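Local structure of protein-L-isoaspartate(D-aspartate) O-methyltransferase (Sulfolobus tokodaii, 1VBF) at residues E15-L29 against G80-V92. The protein probably catalyses S-adenosyl-L-methionine-dependent methyl esterification of L-isoaspartyl residues in damaged proteins, serving their repair or degradation. Numbering follows the deposited sequence.
Sequences ELAEAFNKVDRSLFL and GIGYYTALIAEIV
Lys22 NZ is gripped by Glu90 OE1 in a 2.8 Å salt bridge, which uses the syn lone pair of that oxygen, and by Tyr114 OH; the other carboxylate oxygen, Glu90 OE2, bonds Tyr115 OH. The lysine reaches there because its chain runs extended, with CG anti to the backbone N (chi1 173°). Next to this salt bridge, helices 15-22 and 83-91 pack at 130°, their axes 9.0 Å apart at closest approach. Leu87 CD2 lies 3.6 Å from Val23 CB, and Ile91 CD1 lies 4.1 Å from Leu16 CB. Beyond the helix end, Arg25 lays CD over the centre of the Tyr83 ring, a CH-pi contact of 3.5 Å to the centroid, while its NH1 bonds Ala37 O. Tyr83 also turns its ring edge toward the Phe28 face, T-shaped with planes at 76°. A leucine in place of Tyr83 would probably leave the Arg25 methylenes without the flat ring face under them and the Phe28 face without its edge-on partner. Gly82 holds the N-cap position of helix 83-91, which follows strand 73-77 through a glycine-rich turn, the strand-loop-helix unit characteristic of Rossmann-like methyltransferases, here covered by helix 15-22 and the loop after it.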
loop_
_atom_site.group_PDB
_atom_site.type_symbol
_atom_site.label_atom_id
_atom_site.label_comp_id
_atom_site.label_asym_id
_atom_site.label_seq_id
_atom_site.Cartn_x
_atom_site.Cartn_y
_atom_site.Cartn_z
ATOM N N GLU B 15 25.474 -20.928 33.655
ATOM C CA GLU B 15 24.513 -20.669 34.728
ATOM C C GLU B 15 23.074 -20.645 34.200
ATOM O O GLU B 15 22.157 -21.166 34.836
ATOM C CB GLU B 15 24.852 -19.354 35.418
ATOM C CG GLU B 15 26.310 -19.236 35.866
ATOM C CD GLU B 15 27.273 -18.786 34.744
ATOM O OE1 GLU B 15 27.454 -19.518 33.736
ATOM O OE2 GLU B 15 27.861 -17.685 34.882
ATOM N N LEU B 16 22.889 -20.050 33.024
ATOM C CA LEU B 16 21.581 -19.979 32.389
ATOM C C LEU B 16 21.149 -21.388 31.994
ATOM O O LEU B 16 19.988 -21.758 32.101
ATOM C CB LEU B 16 21.655 -19.104 31.130
ATOM C CG LEU B 16 20.396 -18.335 30.686
ATOM C CD1 LEU B 16 20.358 -18.368 29.178
ATOM C CD2 LEU B 16 19.104 -18.930 31.264
ATOM N N ALA B 17 22.111 -22.163 31.518
ATOM C CA ALA B 17 21.866 -23.531 31.093
ATOM C C ALA B 17 21.246 -24.324 32.245
ATOM O O ALA B 17 20.266 -25.060 32.067
ATOM C CB ALA B 17 23.190 -24.181 30.628
ATOM N N GLU B 18 21.806 -24.145 33.431
ATOM C CA GLU B 18 21.305 -24.847 34.599
ATOM C C GLU B 18 19.960 -24.342 35.056
ATOM O O GLU B 18 19.084 -25.150 35.360
ATOM C CB GLU B 18 22.320 -24.780 35.730
ATOM C CG GLU B 18 23.612 -25.386 35.297
ATOM C CD GLU B 18 24.628 -25.421 36.386
ATOM O OE1 GLU B 18 24.853 -24.368 37.037
ATOM O OE2 GLU B 18 25.213 -26.512 36.581
ATOM N N ALA B 19 19.798 -23.017 35.105
ATOM C CA ALA B 19 18.524 -22.417 35.489
ATOM C C ALA B 19 17.419 -22.888 34.505
ATOM O O ALA B 19 16.330 -23.301 34.915
ATOM C CB ALA B 19 18.652 -20.910 35.477
ATOM N N PHE B 20 17.728 -22.856 33.206
ATOM C CA PHE B 20 16.788 -23.280 32.178
ATOM C C PHE B 20 16.344 -24.734 32.344
ATOM O O PHE B 20 15.178 -25.075 32.113
ATOM C CB PHE B 20 17.385 -23.105 30.776
ATOM C CG PHE B 20 16.413 -23.462 29.671
ATOM C CD1 PHE B 20 15.234 -22.726 29.490
ATOM C CD2 PHE B 20 16.618 -24.588 28.882
ATOM C CE1 PHE B 20 14.290 -23.112 28.558
ATOM C CE2 PHE B 20 15.672 -24.978 27.950
ATOM C CZ PHE B 20 14.511 -24.245 27.787
ATOM N N ASN B 21 17.283 -25.598 32.719
ATOM C CA ASN B 21 16.942 -26.984 32.900
ATOM C C ASN B 21 16.067 -27.200 34.131
ATOM O O ASN B 21 15.107 -27.963 34.096
ATOM C CB ASN B 21 18.185 -27.845 33.022
ATOM C CG ASN B 21 17.925 -29.271 32.597
ATOM O OD1 ASN B 21 18.555 -29.770 31.676
ATOM N ND2 ASN B 21 16.986 -29.926 33.248
ATOM N N LYS B 22 16.380 -26.489 35.205
ATOM C CA LYS B 22 15.651 -26.602 36.470
ATOM C C LYS B 22 14.228 -25.979 36.599
ATOM O O LYS B 22 13.314 -26.645 37.074
ATOM C CB LYS B 22 16.558 -26.063 37.582
ATOM C CG LYS B 22 15.898 -25.953 38.928
ATOM C CD LYS B 22 16.796 -25.200 39.886
ATOM C CE LYS B 22 16.046 -24.797 41.150
ATOM N NZ LYS B 22 16.950 -24.062 42.080
ATOM N N VAL B 23 14.043 -24.721 36.183
ATOM C CA VAL B 23 12.740 -24.054 36.305
ATOM C C VAL B 23 11.664 -24.631 35.380
ATOM O O VAL B 23 11.821 -24.685 34.165
ATOM C CB VAL B 23 12.874 -22.509 36.069
ATOM C CG1 VAL B 23 11.514 -21.832 36.162
ATOM C CG2 VAL B 23 13.835 -21.900 37.099
ATOM N N ASP B 24 10.561 -25.060 35.968
ATOM C CA ASP B 24 9.489 -25.657 35.188
ATOM C C ASP B 24 8.556 -24.584 34.649
ATOM O O ASP B 24 7.684 -24.098 35.363
ATOM C CB ASP B 24 8.718 -26.666 36.056
ATOM C CG ASP B 24 7.596 -27.354 35.301
ATOM O OD1 ASP B 24 7.511 -27.159 34.068
ATOM O OD2 ASP B 24 6.800 -28.089 35.933
ATOM N N ARG B 25 8.738 -24.235 33.380
ATOM C CA ARG B 25 7.935 -23.200 32.737
ATOM C C ARG B 25 6.415 -23.459 32.702
ATOM O O ARG B 25 5.625 -22.537 32.557
ATOM C CB ARG B 25 8.486 -22.946 31.326
ATOM C CG ARG B 25 7.791 -21.835 30.549
ATOM C CD ARG B 25 8.658 -21.364 29.378
ATOM N NE ARG B 25 7.998 -20.342 28.560
ATOM C CZ ARG B 25 7.428 -20.564 27.375
ATOM N NH1 ARG B 25 7.437 -21.776 26.847
ATOM N NH2 ARG B 25 6.834 -19.574 26.723
ATOM N N SER B 26 5.982 -24.695 32.847
ATOM C CA SER B 26 4.547 -24.924 32.826
ATOM C C SER B 26 3.924 -24.376 34.117
ATOM O O SER B 26 2.702 -24.164 34.205
ATOM C CB SER B 26 4.254 -26.414 32.680
ATOM O OG SER B 26 4.890 -27.133 33.712
ATOM N N LEU B 27 4.775 -24.144 35.114
ATOM C CA LEU B 27 4.335 -23.612 36.396
ATOM C C LEU B 27 3.989 -22.121 36.331
ATOM O O LEU B 27 3.415 -21.566 37.277
ATOM C CB LEU B 27 5.403 -23.849 37.470
ATOM C CG LEU B 27 5.255 -25.039 38.446
ATOM C CD1 LEU B 27 4.453 -26.203 37.839
ATOM C CD2 LEU B 27 6.659 -25.496 38.850
ATOM N N PHE B 28 4.332 -21.454 35.237
ATOM C CA PHE B 28 3.997 -20.057 35.148
ATOM C C PHE B 28 2.984 -19.837 34.055
ATOM O O PHE B 28 2.521 -18.716 33.857
ATOM C CB PHE B 28 5.223 -19.228 34.860
ATOM C CG PHE B 28 6.315 -19.400 35.853
ATOM C CD1 PHE B 28 7.076 -20.562 35.867
ATOM C CD2 PHE B 28 6.635 -18.370 36.736
ATOM C CE1 PHE B 28 8.147 -20.699 36.747
ATOM C CE2 PHE B 28 7.703 -18.498 37.619
ATOM C CZ PHE B 28 8.467 -19.668 37.620
ATOM N N LEU B 29 2.640 -20.909 33.345
ATOM C CA LEU B 29 1.663 -20.834 32.261
ATOM C C LEU B 29 0.276 -21.299 32.693
ATOM O O LEU B 29 0.155 -22.239 33.482
ATOM C CB LEU B 29 2.142 -21.678 31.079
ATOM C CG LEU B 29 3.369 -21.165 30.319
ATOM C CD1 LEU B 29 3.875 -22.252 29.387
ATOM C CD2 LEU B 29 3.027 -19.892 29.530
ATOM N N GLY B 80 5.419 -9.698 33.479
ATOM C CA GLY B 80 4.594 -10.671 32.799
ATOM C C GLY B 80 4.268 -11.838 33.709
ATOM O O GLY B 80 3.920 -11.622 34.866
ATOM N N ILE B 81 4.392 -13.069 33.202
ATOM C CA ILE B 81 4.073 -14.257 33.986
ATOM C C ILE B 81 5.175 -14.705 34.932
ATOM O O ILE B 81 5.053 -15.733 35.566
ATOM C CB ILE B 81 3.695 -15.442 33.083
ATOM C CG1 ILE B 81 4.925 -15.933 32.317
ATOM C CG2 ILE B 81 2.599 -15.031 32.126
ATOM C CD1 ILE B 81 4.682 -17.215 31.532
ATOM N N GLY B 82 6.262 -13.955 35.015
ATOM C CA GLY B 82 7.326 -14.300 35.946
ATOM C C GLY B 82 8.344 -15.361 35.594
ATOM O O GLY B 82 9.333 -15.506 36.317
ATOM N N TYR B 83 8.132 -16.099 34.503
ATOM C CA TYR B 83 9.075 -17.145 34.093
ATOM C C TYR B 83 10.523 -16.682 33.818
ATOM O O TYR B 83 11.492 -17.304 34.291
ATOM C CB TYR B 83 8.553 -17.869 32.864
ATOM C CG TYR B 83 9.564 -18.824 32.300
ATOM C CD1 TYR B 83 9.889 -19.997 32.974
ATOM C CD2 TYR B 83 10.253 -18.527 31.138
ATOM C CE1 TYR B 83 10.901 -20.876 32.498
ATOM C CE2 TYR B 83 11.278 -19.389 30.644
ATOM C CZ TYR B 83 11.594 -20.562 31.328
ATOM O OH TYR B 83 12.574 -21.414 30.842
ATOM N N TYR B 84 10.693 -15.613 33.049
ATOM C CA TYR B 84 12.054 -15.169 32.794
ATOM C C TYR B 84 12.617 -14.536 34.067
ATOM O O TYR B 84 13.841 -14.492 34.271
ATOM C CB TYR B 84 12.119 -14.173 31.617
ATOM C CG TYR B 84 11.694 -14.766 30.294
ATOM C CD1 TYR B 84 10.490 -14.408 29.714
ATOM C CD2 TYR B 84 12.470 -15.735 29.654
ATOM C CE1 TYR B 84 10.056 -14.986 28.554
ATOM C CE2 TYR B 84 12.040 -16.329 28.471
ATOM C CZ TYR B 84 10.830 -15.944 27.932
ATOM O OH TYR B 84 10.393 -16.510 26.763
ATOM N N THR B 85 11.712 -14.059 34.924
ATOM C CA THR B 85 12.119 -13.444 36.169
ATOM C C THR B 85 12.753 -14.566 36.986
ATOM O O THR B 85 13.885 -14.430 37.448
ATOM C CB THR B 85 10.922 -12.833 36.919
ATOM O OG1 THR B 85 10.037 -12.214 35.980
ATOM C CG2 THR B 85 11.401 -11.768 37.912
ATOM N N ALA B 86 12.039 -15.681 37.141
ATOM C CA ALA B 86 12.581 -16.837 37.861
ATOM C C ALA B 86 13.993 -17.254 37.367
ATOM O O ALA B 86 14.904 -17.392 38.181
ATOM C CB ALA B 86 11.626 -18.023 37.753
ATOM N N LEU B 87 14.180 -17.456 36.057
ATOM C CA LEU B 87 15.486 -17.844 35.514
ATOM C C LEU B 87 16.612 -16.881 35.887
ATOM O O LEU B 87 17.750 -17.307 36.100
ATOM C CB LEU B 87 15.434 -17.962 33.991
ATOM C CG LEU B 87 14.465 -18.962 33.335
ATOM C CD1 LEU B 87 14.623 -18.868 31.825
ATOM C CD2 LEU B 87 14.730 -20.397 33.812
ATOM N N ILE B 88 16.314 -15.587 35.966
ATOM C CA ILE B 88 17.335 -14.612 36.332
ATOM C C ILE B 88 17.644 -14.728 37.836
ATOM O O ILE B 88 18.808 -14.758 38.267
ATOM C CB ILE B 88 16.859 -13.181 35.998
ATOM C CG1 ILE B 88 16.544 -13.087 34.505
ATOM C CG2 ILE B 88 17.937 -12.140 36.383
ATOM C CD1 ILE B 88 15.967 -11.766 34.092
ATOM N N ALA B 89 16.585 -14.799 38.630
ATOM C CA ALA B 89 16.700 -14.927 40.078
ATOM C C ALA B 89 17.596 -16.117 40.455
ATOM O O ALA B 89 18.364 -16.060 41.416
ATOM C CB ALA B 89 15.321 -15.101 40.675
ATOM N N GLU B 90 17.485 -17.203 39.702
ATOM C CA GLU B 90 18.310 -18.375 39.948
ATOM C C GLU B 90 19.809 -18.081 39.813
ATOM O O GLU B 90 20.618 -18.605 40.556
ATOM C CB GLU B 90 17.948 -19.475 38.961
ATOM C CG GLU B 90 16.548 -20.033 39.108
ATOM C CD GLU B 90 16.437 -21.092 40.200
ATOM O OE1 GLU B 90 17.464 -21.737 40.517
ATOM O OE2 GLU B 90 15.313 -21.291 40.720
ATOM N N ILE B 91 20.176 -17.219 38.883
ATOM C CA ILE B 91 21.575 -16.956 38.626
ATOM C C ILE B 91 22.146 -15.805 39.410
ATOM O O ILE B 91 23.244 -15.869 39.977
ATOM C CB ILE B 91 21.780 -16.619 37.106
ATOM C CG1 ILE B 91 21.230 -17.745 36.241
ATOM C CG2 ILE B 91 23.258 -16.255 36.804
ATOM C CD1 ILE B 91 21.045 -17.340 34.808
ATOM N N VAL B 92 21.380 -14.733 39.399
ATOM C CA VAL B 92 21.785 -13.475 39.985
ATOM C C VAL B 92 21.576 -13.266 41.501
ATOM O O VAL B 92 20.863 -14.019 42.156
ATOM C CB VAL B 92 21.108 -12.353 39.139
ATOM C CG1 VAL B 92 20.254 -11.448 40.009
ATOM C CG2 VAL B 92 22.169 -11.584 38.372
HETATM O O HOH W 1 13.071 -23.830 32.182
#